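Local coordinates for Alpha/beta hydrolase (Streptomyces albidoflavus, PDB 6KSU), which probably cyclises non-ribosomal peptides by macrolactamization, acting as a stand-alone cyclase related to penicillin-binding proteins and serine beta-lactamases, at residues A90-V93 against M94-C98; D145-G149 against P150-R154; A164-P168 against G169-S173; G355-L358 against W359-V363. One frame throughout, in Å; residues are numbered along the deposited sequence.

Contact 1 (A90-V93 against M94-C98); sequences AELV and MQFVC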
loop_
_atom_site.group_PDB
_atom_site.type_symbol
_atom_site.label_atom_id
_atom_site.label_comp_id
_atom_site.label_asym_id
_atom_site.label_seq_id
_atom_site.Cartn_x
_atom_site.Cartn_y
_atom_site.Cartn_z
ATOM N N ALA A 90 -2.944 6.132 8.666
ATOM C CA ALA A 90 -2.729 7.542 8.365
ATOM C C ALA A 90 -3.905 8.366 8.844
ATOM O O ALA A 90 -3.728 9.449 9.418
ATOM C CB ALA A 90 -2.530 7.756 6.872
ATOM N N GLU A 91 -5.116 7.858 8.620
ATOM C CA GLU A 91 -6.300 8.560 9.070
ATOM C C GLU A 91 -6.309 8.689 10.591
ATOM O O GLU A 91 -6.653 9.744 11.136
ATOM C CB GLU A 91 -7.527 7.825 8.547
ATOM C CG GLU A 91 -7.903 8.189 7.083
ATOM C CD GLU A 91 -9.340 7.740 6.756
ATOM O OE1 GLU A 91 -9.801 6.778 7.397
ATOM O OE2 GLU A 91 -10.015 8.350 5.901
ATOM N N LEU A 92 -5.904 7.628 11.281
ATOM C CA LEU A 92 -5.808 7.650 12.727
ATOM C C LEU A 92 -4.780 8.678 13.185
ATOM O O LEU A 92 -5.053 9.495 14.075
ATOM C CB LEU A 92 -5.448 6.252 13.209
ATOM C CG LEU A 92 -5.373 6.066 14.713
ATOM C CD1 LEU A 92 -6.650 6.581 15.333
ATOM C CD2 LEU A 92 -5.163 4.587 15.026
ATOM N N VAL A 93 -3.595 8.670 12.561
ATOM C CA VAL A 93 -2.548 9.626 12.918
ATOM C C VAL A 93 -3.035 11.053 12.691
ATOM O O VAL A 93 -2.801 11.953 13.515
ATOM C CB VAL A 93 -1.255 9.333 12.112
ATOM C CG1 VAL A 93 -0.255 10.451 12.283
ATOM C CG2 VAL A 93 -0.641 8.030 12.525
ATOM N N MET A 94 -3.725 11.282 11.568
ATOM C CA MET A 94 -4.181 12.633 11.274
ATOM C C MET A 94 -5.218 13.118 12.283
ATOM O O MET A 94 -5.298 14.324 12.534
ATOM C CB MET A 94 -4.743 12.716 9.856
ATOM C CG MET A 94 -3.712 12.572 8.758
ATOM S SD MET A 94 -2.259 13.670 8.899
ATOM C CE MET A 94 -2.913 15.138 8.135
ATOM N N GLN A 95 -6.028 12.212 12.858
ATOM C CA GLN A 95 -6.954 12.622 13.916
ATOM C C GLN A 95 -6.219 13.251 15.089
ATOM O O GLN A 95 -6.656 14.278 15.630
ATOM C CB GLN A 95 -7.755 11.432 14.425
ATOM C CG GLN A 95 -9.029 11.140 13.718
ATOM C CD GLN A 95 -9.740 9.997 14.400
ATOM O OE1 GLN A 95 -9.157 9.324 15.251
ATOM N NE2 GLN A 95 -11.006 9.788 14.064
ATOM N N PHE A 96 -5.115 12.622 15.524
ATOM C CA PHE A 96 -4.389 13.119 16.690
ATOM C C PHE A 96 -3.749 14.462 16.399
ATOM O O PHE A 96 -3.680 15.326 17.278
ATOM C CB PHE A 96 -3.348 12.085 17.132
ATOM C CG PHE A 96 -3.935 10.952 17.891
ATOM C CD1 PHE A 96 -4.104 11.033 19.266
ATOM C CD2 PHE A 96 -4.399 9.827 17.224
ATOM C CE1 PHE A 96 -4.694 9.998 19.967
ATOM C CE2 PHE A 96 -4.995 8.785 17.918
ATOM C CZ PHE A 96 -5.138 8.867 19.289
ATOM N N VAL A 97 -3.308 14.657 15.162
ATOM C CA VAL A 97 -2.765 15.940 14.742
ATOM C C VAL A 97 -3.823 17.025 14.889
ATOM O O VAL A 97 -3.572 18.088 15.461
ATOM C CB VAL A 97 -2.243 15.826 13.299
ATOM C CG1 VAL A 97 -1.992 17.197 12.667
ATOM C CG2 VAL A 97 -1.004 14.927 13.270
ATOM N N CYS A 98 -5.038 16.743 14.430
ATOM C CA CYS A 98 -6.073 17.772 14.438
ATOM C C CYS A 98 -6.509 18.133 15.858
ATOM O O CYS A 98 -6.766 19.305 16.153
ATOM C CB CYS A 98 -7.241 17.309 13.580
ATOM S SG CYS A 98 -6.708 17.113 11.882
#

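Contact 2 (D145-G149 against P150-R154); sequences DEMRG and PSYRR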
loop_
_atom_site.group_PDB
_atom_site.type_symbol
_atom_site.label_atom_id
_atom_site.label_comp_id
_atom_site.label_asym_id
_atom_site.label_seq_id
_atom_site.Cartn_x
_atom_site.Cartn_y
_atom_site.Cartn_z
ATOM N N ASP A 145 9.820 -10.600 14.910
ATOM C CA ASP A 145 8.965 -11.707 15.316
ATOM C C ASP A 145 9.014 -11.942 16.813
ATOM O O ASP A 145 8.320 -12.829 17.324
ATOM C CB ASP A 145 9.366 -12.966 14.552
ATOM C CG ASP A 145 9.125 -12.831 13.062
ATOM O OD1 ASP A 145 8.112 -12.196 12.686
ATOM O OD2 ASP A 145 9.940 -13.352 12.273
ATOM N N GLU A 146 9.798 -11.136 17.517
ATOM C CA GLU A 146 9.927 -11.168 18.959
ATOM C C GLU A 146 8.821 -10.376 19.676
ATOM O O GLU A 146 8.754 -10.422 20.910
ATOM C CB GLU A 146 11.340 -10.659 19.304
ATOM C CG GLU A 146 12.474 -11.722 19.090
ATOM C CD GLU A 146 13.445 -11.468 17.904
ATOM O OE1 GLU A 146 13.705 -10.303 17.538
ATOM O OE2 GLU A 146 13.985 -12.454 17.344
ATOM N N MET A 147 7.927 -9.699 18.940
ATOM C CA MET A 147 6.831 -8.933 19.537
ATOM C C MET A 147 5.677 -9.839 19.934
ATOM O O MET A 147 5.218 -10.658 19.132
ATOM C CB MET A 147 6.307 -7.873 18.563
ATOM C CG MET A 147 5.070 -7.099 19.062
ATOM S SD MET A 147 4.626 -5.665 18.034
ATOM C CE MET A 147 3.015 -5.212 18.700
ATOM N N ARG A 148 5.157 -9.643 21.132
ATOM C CA ARG A 148 4.069 -10.528 21.531
ATOM C C ARG A 148 2.824 -9.804 22.021
ATOM O O ARG A 148 1.715 -10.259 21.740
ATOM C CB ARG A 148 4.555 -11.498 22.609
ATOM C CG ARG A 148 4.755 -12.910 22.086
ATOM C CD ARG A 148 5.642 -13.728 23.002
ATOM N NE ARG A 148 6.204 -14.883 22.310
ATOM C CZ ARG A 148 7.442 -14.937 21.831
ATOM N NH1 ARG A 148 8.255 -13.896 21.967
ATOM N NH2 ARG A 148 7.865 -16.034 21.213
ATOM N N GLY A 149 2.968 -8.704 22.748
ATOM C CA GLY A 149 1.816 -7.997 23.262
ATOM C C GLY A 149 1.307 -6.971 22.274
ATOM O O GLY A 149 1.765 -6.913 21.127
ATOM N N PRO A 150 0.337 -6.144 22.694
ATOM C CA PRO A 150 -0.142 -5.051 21.829
ATOM C C PRO A 150 0.753 -3.818 21.782
ATOM O O PRO A 150 0.482 -2.927 20.969
ATOM C CB PRO A 150 -1.511 -4.690 22.438
ATOM C CG PRO A 150 -1.391 -5.081 23.872
ATOM C CD PRO A 150 -0.518 -6.323 23.882
ATOM N N SER A 151 1.783 -3.707 22.614
ATOM C CA SER A 151 2.632 -2.516 22.575
ATOM C C SER A 151 3.675 -2.603 21.468
ATOM O O SER A 151 4.284 -3.651 21.247
ATOM C CB SER A 151 3.357 -2.298 23.903
ATOM O OG SER A 151 4.162 -1.127 23.819
ATOM N N TYR A 152 3.899 -1.481 20.799
ATOM C CA TYR A 152 4.961 -1.340 19.812
ATOM C C TYR A 152 6.243 -0.739 20.400
ATOM O O TYR A 152 7.124 -0.336 19.633
ATOM C CB TYR A 152 4.484 -0.463 18.651
ATOM C CG TYR A 152 3.873 -1.184 17.453
ATOM C CD1 TYR A 152 4.640 -2.009 16.648
ATOM C CD2 TYR A 152 2.535 -0.998 17.110
ATOM C CE1 TYR A 152 4.093 -2.650 15.546
ATOM C CE2 TYR A 152 1.981 -1.622 16.011
ATOM C CZ TYR A 152 2.773 -2.452 15.221
ATOM O OH TYR A 152 2.250 -3.101 14.118
ATOM N N ARG A 153 6.377 -0.677 21.729
ATOM C CA ARG A 153 7.493 0.064 22.330
ATOM C C ARG A 153 8.831 -0.629 22.092
ATOM O O ARG A 153 9.771 -0.013 21.578
ATOM C CB ARG A 153 7.257 0.275 23.827
ATOM C CG ARG A 153 6.845 1.694 24.172
ATOM C CD ARG A 153 6.615 1.889 25.662
ATOM N NE ARG A 153 5.218 1.677 26.049
ATOM C CZ ARG A 153 4.227 2.538 25.816
ATOM N NH1 ARG A 153 4.469 3.680 25.178
ATOM N NH2 ARG A 153 2.986 2.253 26.207
ATOM N N ARG A 154 8.946 -1.909 22.466
ATOM C CA ARG A 154 10.178 -2.643 22.195
ATOM C C ARG A 154 10.534 -2.597 20.713
ATOM O O ARG A 154 11.717 -2.585 20.352
ATOM C CB ARG A 154 10.050 -4.098 22.639
ATOM C CG ARG A 154 9.620 -4.361 24.077
ATOM C CD ARG A 154 8.851 -5.723 24.198
ATOM N NE ARG A 154 7.424 -5.677 23.821
ATOM C CZ ARG A 154 6.683 -6.737 23.466
ATOM N NH1 ARG A 154 7.215 -7.952 23.411
ATOM N NH2 ARG A 154 5.394 -6.588 23.153
#

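Contact 3 (A164-P168 against G169-S173); sequences ALFPP and GLAFS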
loop_
_atom_site.group_PDB
_atom_site.type_symbol
_atom_site.label_atom_id
_atom_site.label_comp_id
_atom_site.label_asym_id
_atom_site.label_seq_id
_atom_site.Cartn_x
_atom_site.Cartn_y
_atom_site.Cartn_z
ATOM N N ALA A 164 19.850 3.536 8.702
ATOM C CA ALA A 164 18.901 4.196 7.825
ATOM C C ALA A 164 19.317 4.024 6.365
ATOM O O ALA A 164 20.431 3.595 6.040
ATOM C CB ALA A 164 18.799 5.680 8.172
ATOM N N LEU A 165 18.403 4.391 5.474
ATOM C CA LEU A 165 18.622 4.220 4.046
ATOM C C LEU A 165 19.396 5.391 3.452
ATOM O O LEU A 165 20.180 5.208 2.512
ATOM C CB LEU A 165 17.264 4.056 3.367
ATOM C CG LEU A 165 16.984 3.083 2.248
ATOM C CD1 LEU A 165 17.822 1.833 2.387
ATOM C CD2 LEU A 165 15.511 2.724 2.327
ATOM N N PHE A 166 19.183 6.583 3.998
ATOM C CA PHE A 166 19.721 7.882 3.619
ATOM C C PHE A 166 19.135 8.844 4.646
ATOM O O PHE A 166 18.315 8.406 5.465
ATOM C CB PHE A 166 19.346 8.265 2.188
ATOM C CG PHE A 166 17.927 7.963 1.828
ATOM C CD1 PHE A 166 16.889 8.715 2.351
ATOM C CD2 PHE A 166 17.627 6.929 0.951
ATOM C CE1 PHE A 166 15.576 8.440 2.031
ATOM C CE2 PHE A 166 16.306 6.640 0.610
ATOM C CZ PHE A 166 15.278 7.386 1.145
ATOM N N PRO A 167 19.527 10.122 4.683
ATOM C CA PRO A 167 18.974 11.018 5.714
ATOM C C PRO A 167 17.517 11.325 5.454
ATOM O O PRO A 167 17.065 11.379 4.292
ATOM C CB PRO A 167 19.851 12.280 5.593
ATOM C CG PRO A 167 21.125 11.761 4.957
ATOM C CD PRO A 167 20.649 10.763 3.974
ATOM N N PRO A 168 16.729 11.560 6.503
ATOM C CA PRO A 168 15.277 11.709 6.336
ATOM C C PRO A 168 14.913 12.833 5.378
ATOM O O PRO A 168 15.312 13.984 5.559
ATOM C CB PRO A 168 14.789 12.004 7.758
ATOM C CG PRO A 168 15.848 11.413 8.664
ATOM C CD PRO A 168 17.147 11.528 7.919
ATOM N N GLY A 169 14.151 12.488 4.343
ATOM C CA GLY A 169 13.604 13.476 3.434
ATOM C C GLY A 169 14.206 13.493 2.045
ATOM O O GLY A 169 13.679 14.197 1.175
ATOM N N LEU A 170 15.273 12.725 1.802
ATOM C CA LEU A 170 15.995 12.837 0.538
ATOM C C LEU A 170 15.316 12.066 -0.593
ATOM O O LEU A 170 15.486 12.431 -1.760
ATOM C CB LEU A 170 17.457 12.386 0.731
ATOM C CG LEU A 170 18.517 12.512 -0.387
ATOM C CD1 LEU A 170 18.545 11.296 -1.310
ATOM C CD2 LEU A 170 18.349 13.781 -1.201
ATOM N N ALA A 171 14.513 11.043 -0.286
ATOM C CA ALA A 171 13.889 10.274 -1.358
ATOM C C ALA A 171 12.748 9.401 -0.824
ATOM O O ALA A 171 12.721 9.011 0.344
ATOM C CB ALA A 171 14.923 9.404 -2.075
ATOM N N PHE A 172 11.831 9.064 -1.721
ATOM C CA PHE A 172 10.763 8.128 -1.398
ATOM C C PHE A 172 11.313 6.704 -1.317
ATOM O O PHE A 172 12.064 6.267 -2.193
ATOM C CB PHE A 172 9.666 8.215 -2.450
ATOM C CG PHE A 172 8.533 7.240 -2.231
ATOM C CD1 PHE A 172 7.418 7.609 -1.474
ATOM C CD2 PHE A 172 8.582 5.959 -2.767
ATOM C CE1 PHE A 172 6.366 6.728 -1.246
ATOM C CE2 PHE A 172 7.512 5.054 -2.555
ATOM C CZ PHE A 172 6.405 5.442 -1.796
ATOM N N SER A 173 10.969 5.992 -0.247
ATOM C CA SER A 173 11.179 4.549 -0.214
ATOM C C SER A 173 10.068 3.910 0.612
ATOM O O SER A 173 9.926 4.204 1.801
ATOM C CB SER A 173 12.559 4.185 0.345
ATOM O OG SER A 173 12.764 2.783 0.289
#

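Contact 4 (G355-L358 against W359-V363); sequences GPKL and WEALV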
loop_
_atom_site.group_PDB
_atom_site.type_symbol
_atom_site.label_atom_id
_atom_site.label_comp_id
_atom_site.label_asym_id
_atom_site.label_seq_id
_atom_site.Cartn_x
_atom_site.Cartn_y
_atom_site.Cartn_z
ATOM N N GLY A 355 -7.087 -11.840 -7.719
ATOM C CA GLY A 355 -7.482 -10.489 -7.371
ATOM C C GLY A 355 -6.814 -9.384 -8.168
ATOM O O GLY A 355 -7.488 -8.500 -8.712
ATOM N N PRO A 356 -5.476 -9.401 -8.249
ATOM C CA PRO A 356 -4.788 -8.356 -9.028
ATOM C C PRO A 356 -5.208 -8.274 -10.482
ATOM O O PRO A 356 -5.368 -7.159 -10.992
ATOM C CB PRO A 356 -3.313 -8.745 -8.886
ATOM C CG PRO A 356 -3.268 -9.356 -7.536
ATOM C CD PRO A 356 -4.514 -10.189 -7.463
ATOM N N LYS A 357 -5.405 -9.402 -11.170
ATOM C CA LYS A 357 -5.829 -9.295 -12.561
ATOM C C LYS A 357 -7.279 -8.846 -12.658
ATOM O O LYS A 357 -7.643 -8.135 -13.599
ATOM C CB LYS A 357 -5.583 -10.624 -13.292
ATOM C CG LYS A 357 -5.864 -10.597 -14.792
ATOM C CD LYS A 357 -5.239 -9.390 -15.524
ATOM C CE LYS A 357 -6.304 -8.708 -16.428
ATOM N NZ LYS A 357 -5.990 -7.349 -16.972
ATOM N N LEU A 358 -8.106 -9.200 -11.672
ATOM C CA LEU A 358 -9.463 -8.660 -11.614
ATOM C C LEU A 358 -9.445 -7.147 -11.425
ATOM O O LEU A 358 -10.244 -6.418 -12.035
ATOM C CB LEU A 358 -10.254 -9.329 -10.479
ATOM C CG LEU A 358 -11.679 -8.812 -10.308
ATOM C CD1 LEU A 358 -12.587 -9.400 -11.352
ATOM C CD2 LEU A 358 -12.247 -9.117 -8.931
ATOM N N TRP A 359 -8.557 -6.650 -10.570
ATOM C CA TRP A 359 -8.449 -5.201 -10.427
ATOM C C TRP A 359 -8.048 -4.559 -11.749
ATOM O O TRP A 359 -8.663 -3.579 -12.189
ATOM C CB TRP A 359 -7.452 -4.834 -9.332
ATOM C CG TRP A 359 -7.227 -3.338 -9.222
ATOM C CD1 TRP A 359 -6.055 -2.659 -9.436
ATOM C CD2 TRP A 359 -8.204 -2.348 -8.877
ATOM N NE1 TRP A 359 -6.244 -1.311 -9.241
ATOM C CE2 TRP A 359 -7.551 -1.095 -8.890
ATOM C CE3 TRP A 359 -9.563 -2.399 -8.542
ATOM C CZ2 TRP A 359 -8.211 0.087 -8.586
ATOM C CZ3 TRP A 359 -10.215 -1.228 -8.242
ATOM C CH2 TRP A 359 -9.535 0.008 -8.271
ATOM N N GLU A 360 -7.027 -5.122 -12.409
ATOM C CA GLU A 360 -6.557 -4.571 -13.680
ATOM C C GLU A 360 -7.671 -4.571 -14.726
ATOM O O GLU A 360 -7.952 -3.541 -15.351
ATOM C CB GLU A 360 -5.334 -5.357 -14.155
ATOM C CG GLU A 360 -4.724 -4.881 -15.458
ATOM C CD GLU A 360 -3.545 -5.750 -15.916
ATOM O OE1 GLU A 360 -3.004 -6.531 -15.096
ATOM O OE2 GLU A 360 -3.171 -5.655 -17.105
ATOM N N ALA A 361 -8.348 -5.708 -14.896
ATOM C CA ALA A 361 -9.445 -5.784 -15.858
ATOM C C ALA A 361 -10.584 -4.837 -15.491
ATOM O O ALA A 361 -11.218 -4.246 -16.373
ATOM C CB ALA A 361 -9.948 -7.226 -15.952
ATOM N N LEU A 362 -10.850 -4.675 -14.194
ATOM C CA LEU A 362 -11.835 -3.697 -13.742
ATOM C C LEU A 362 -11.428 -2.277 -14.130
ATOM O O LEU A 362 -12.260 -1.474 -14.561
ATOM C CB LEU A 362 -12.007 -3.821 -12.226
ATOM C CG LEU A 362 -13.381 -3.818 -11.546
ATOM C CD1 LEU A 362 -14.432 -4.505 -12.400
ATOM C CD2 LEU A 362 -13.236 -4.534 -10.225
ATOM N N VAL A 363 -10.143 -1.953 -14.012
ATOM C CA VAL A 363 -9.718 -0.595 -14.339
ATOM C C VAL A 363 -9.882 -0.329 -15.830
ATOM O O VAL A 363 -10.323 0.750 -16.240
ATOM C CB VAL A 363 -8.274 -0.355 -13.867
ATOM C CG1 VAL A 363 -7.733 0.890 -14.500
ATOM C CG2 VAL A 363 -8.210 -0.258 -12.331
#

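Contact 1 (A90-V93 against M94-C98)
Ala-90 O receives Met-94 N at 2.8 Å, the shortest of the i to i+4 backbone bonds that carry this helix from residues 90-93 into 94-98. Glu-91 O takes Gln-95 N in the same way, and Val-93 O takes Val-97 N at 3.2 Å. The turn is slacker at Leu-92 O, whose bond from Phe-96 N is weak at 3.4 Å and which also has a weak bond from Gln-95 N. Beside that oxygen sits the Phe-96 ring, with CG anti to the carbonyl carbon (chi1 -78°): its CD2 lies 3.2 Å from Leu-92 O, which meets the ring at its edge. One turn apart, Leu-92 and Phe-96 lie alongside each other and point the same way, with CD1 of Leu-92 3.8 Å from CE2 of Phe-96. Leu-92 CD1 also comes within 3.7 Å of Gln-95 OE1. The amide end of Gln-95 reaches off the helix, its NE2 donating to Cys-201 O, while Glu-91 OE2 binds His-271. Helix 85-98, at whose start probably lies the SxxK motif (Ser-83, Lys-86) of the beta-lactamase/PBP fold, is enclosed on several flanks: Leu-92 packs on helix 194-206, Met-94 on helix 286-293, and Val-93 on helix 128-132.

Contact 2 (D145-G149 against P150-R154)
Met-147 reaches Tyr-152 through a fully stretched side chain: with CG anti to the backbone N (chi1 175°) and the later torsions also extended, its thioether is carried across the turn to the Tyr-152 ring. The terminal methyl does the covering. Met-147 CE stands over the centre of one ring face, 4.2 Å from the Tyr-152 centroid and 11° off the normal, a CH-pi contact. The sulfur approaches obliquely, Met-147 SD lying 3.9 Å from Tyr-152 CD1, which makes this a Met-aromatic contact as well. Met-147 CE also lies 3.2 Å from Ser-151 O.

Arg-154 comes back toward the first segment from the start of the helix. Its chain bends at chi3 (-81°) and crosses the Met-147 side chain at about a right angle, with Arg-154 NH2 4.1 Å from Met-147 CG. The guanidinium then lies against the backbone of residues 146-149. Gly-149 N is at its edge, in plane, 3.2 Å from Arg-154 NH2; both are donors, so this is proximity without a hydrogen bond. Ser-151 OG, by contrast, accepts from Arg-153 N at 3.1 Å, an ST turn that leads the chain into helix 153-160, with Tyr-152 at the N-cap position.

The same serine hydroxyl is hydrogen-bonded to Glu-187 of helix 176-189, which also forms a salt bridge with Arg-153. Tyr-152 packs on that helix through Cys-180 and Ala-184, its OH bonded to Ser-250 O and Ala-253 N. Met-147 and Pro-150 rest on Trp-195 of helix 194-206, so the turn bridges two helices at the entrance to a third.

Contact 3 (A164-P168 against G169-S173)
Gly-169 follows Pro-168 in the type II beta turn from Pro-167 to Leu-170, and its positive phi of 109° is one glycine adopts readily, as is usual at the third position of such a turn. Leu-170 closes the turn with a weak hydrogen bond, its N 3.4 Å from Pro-167 O, and sets its CB 4.1 Å from CD1 of Phe-166. That ring has been swung into the bend by a chi1 of 43°, which places CG between the backbone N and the carbonyl carbon. Ala-171 meets the far end of the ring twice: its carbonyl O lies 3.1 Å from Phe-166 CZ, and its methyl makes an off-centre CH-pi contact, CB being 4.3 Å from the ring centroid and 30° off the normal. Phe-172 turns away from the first segment, toward Trp-308. Ser-173 faces back again, with OG 3.4 Å from Leu-165 CD2, while the hydroxyl has its hydrogen bond with Ala-467 N. Through these residues the loop between helices 153-160 and 176-189 reaches the eight-stranded barrel: Phe-166 and Ala-171 pack on Leu-460 of strand 458-463, Leu-165 meets His-469 of strand 466-470, and both Leu-165 and Ser-173 touch Asn-398 of strand 394-398.

Contact 4 (G355-L358 against W359-V363)
Lys-357 and Glu-360 pair on the outer side of helix 355-365, three residues apart. The lysine leaves with CG anti to the backbone N (chi1 -174°), then bends at chi2 and chi3 so that its end curls back over the next turn. Lys-357 NZ forms a salt bridge with Glu-360 OE2 at 3.3 Å, while Glu-360 OE1 lies slightly farther away at 3.6 Å. The approach is not end-on to an oxygen: the glutamate is stretched out and the ammonium rides against its chain, Lys-357 NZ being 3.1 Å from Glu-360 CD and 3.2 Å from Glu-360 CG, nearer than either oxygen. Lower down the lysine, CE brushes the methyl of Ala-361.

Behind this pair the main chain is well satisfied. Four successive carbonyls each receive the amide four residues on: Gly-355 O takes Trp-359 N, Pro-356 O takes Glu-360 N, Lys-357 O takes Ala-361 N at 2.8 Å and Leu-358 O takes Leu-362 N. The Ala-361 bond is close to straight, 172° at the hydrogen. Val-363 continues the pattern, its N bonded to Trp-359 O, and its CG2 sits 3.6 Å above one face of the Trp-359 ring, toward the rim.

Leu-358 and Leu-362 pack on Leu-38 of helix 23-41 and Leu-348 of strand 344-350, and Trp-359 lies across strands 332-339 and 344-350. The helix is therefore amphipathic: apolar groups face the sheet and the N-terminal helix, while the charged pair, with Glu-360 exposed, probably adds modest electrostatic stability on the solvent side.

From the N terminus, the four contacts follow in series, none nesting in or crossing another, and each is local to one turn or helix. Contact 1 comes first, inside helix 85-98 of the helical region. Contact 2 closes the turn that starts helix 153-160, its centre about 22 Å from that of contact 1. A few residues beyond that helix, contact 3 closes the loop before helix 176-189 and ties the helical region to the C-terminal barrel. Contact 4 lies on the opposite side of the chain's centre from the other three, on a helix covering the seven-stranded antiparallel sheet, about 36 Å from contact 2 between centres.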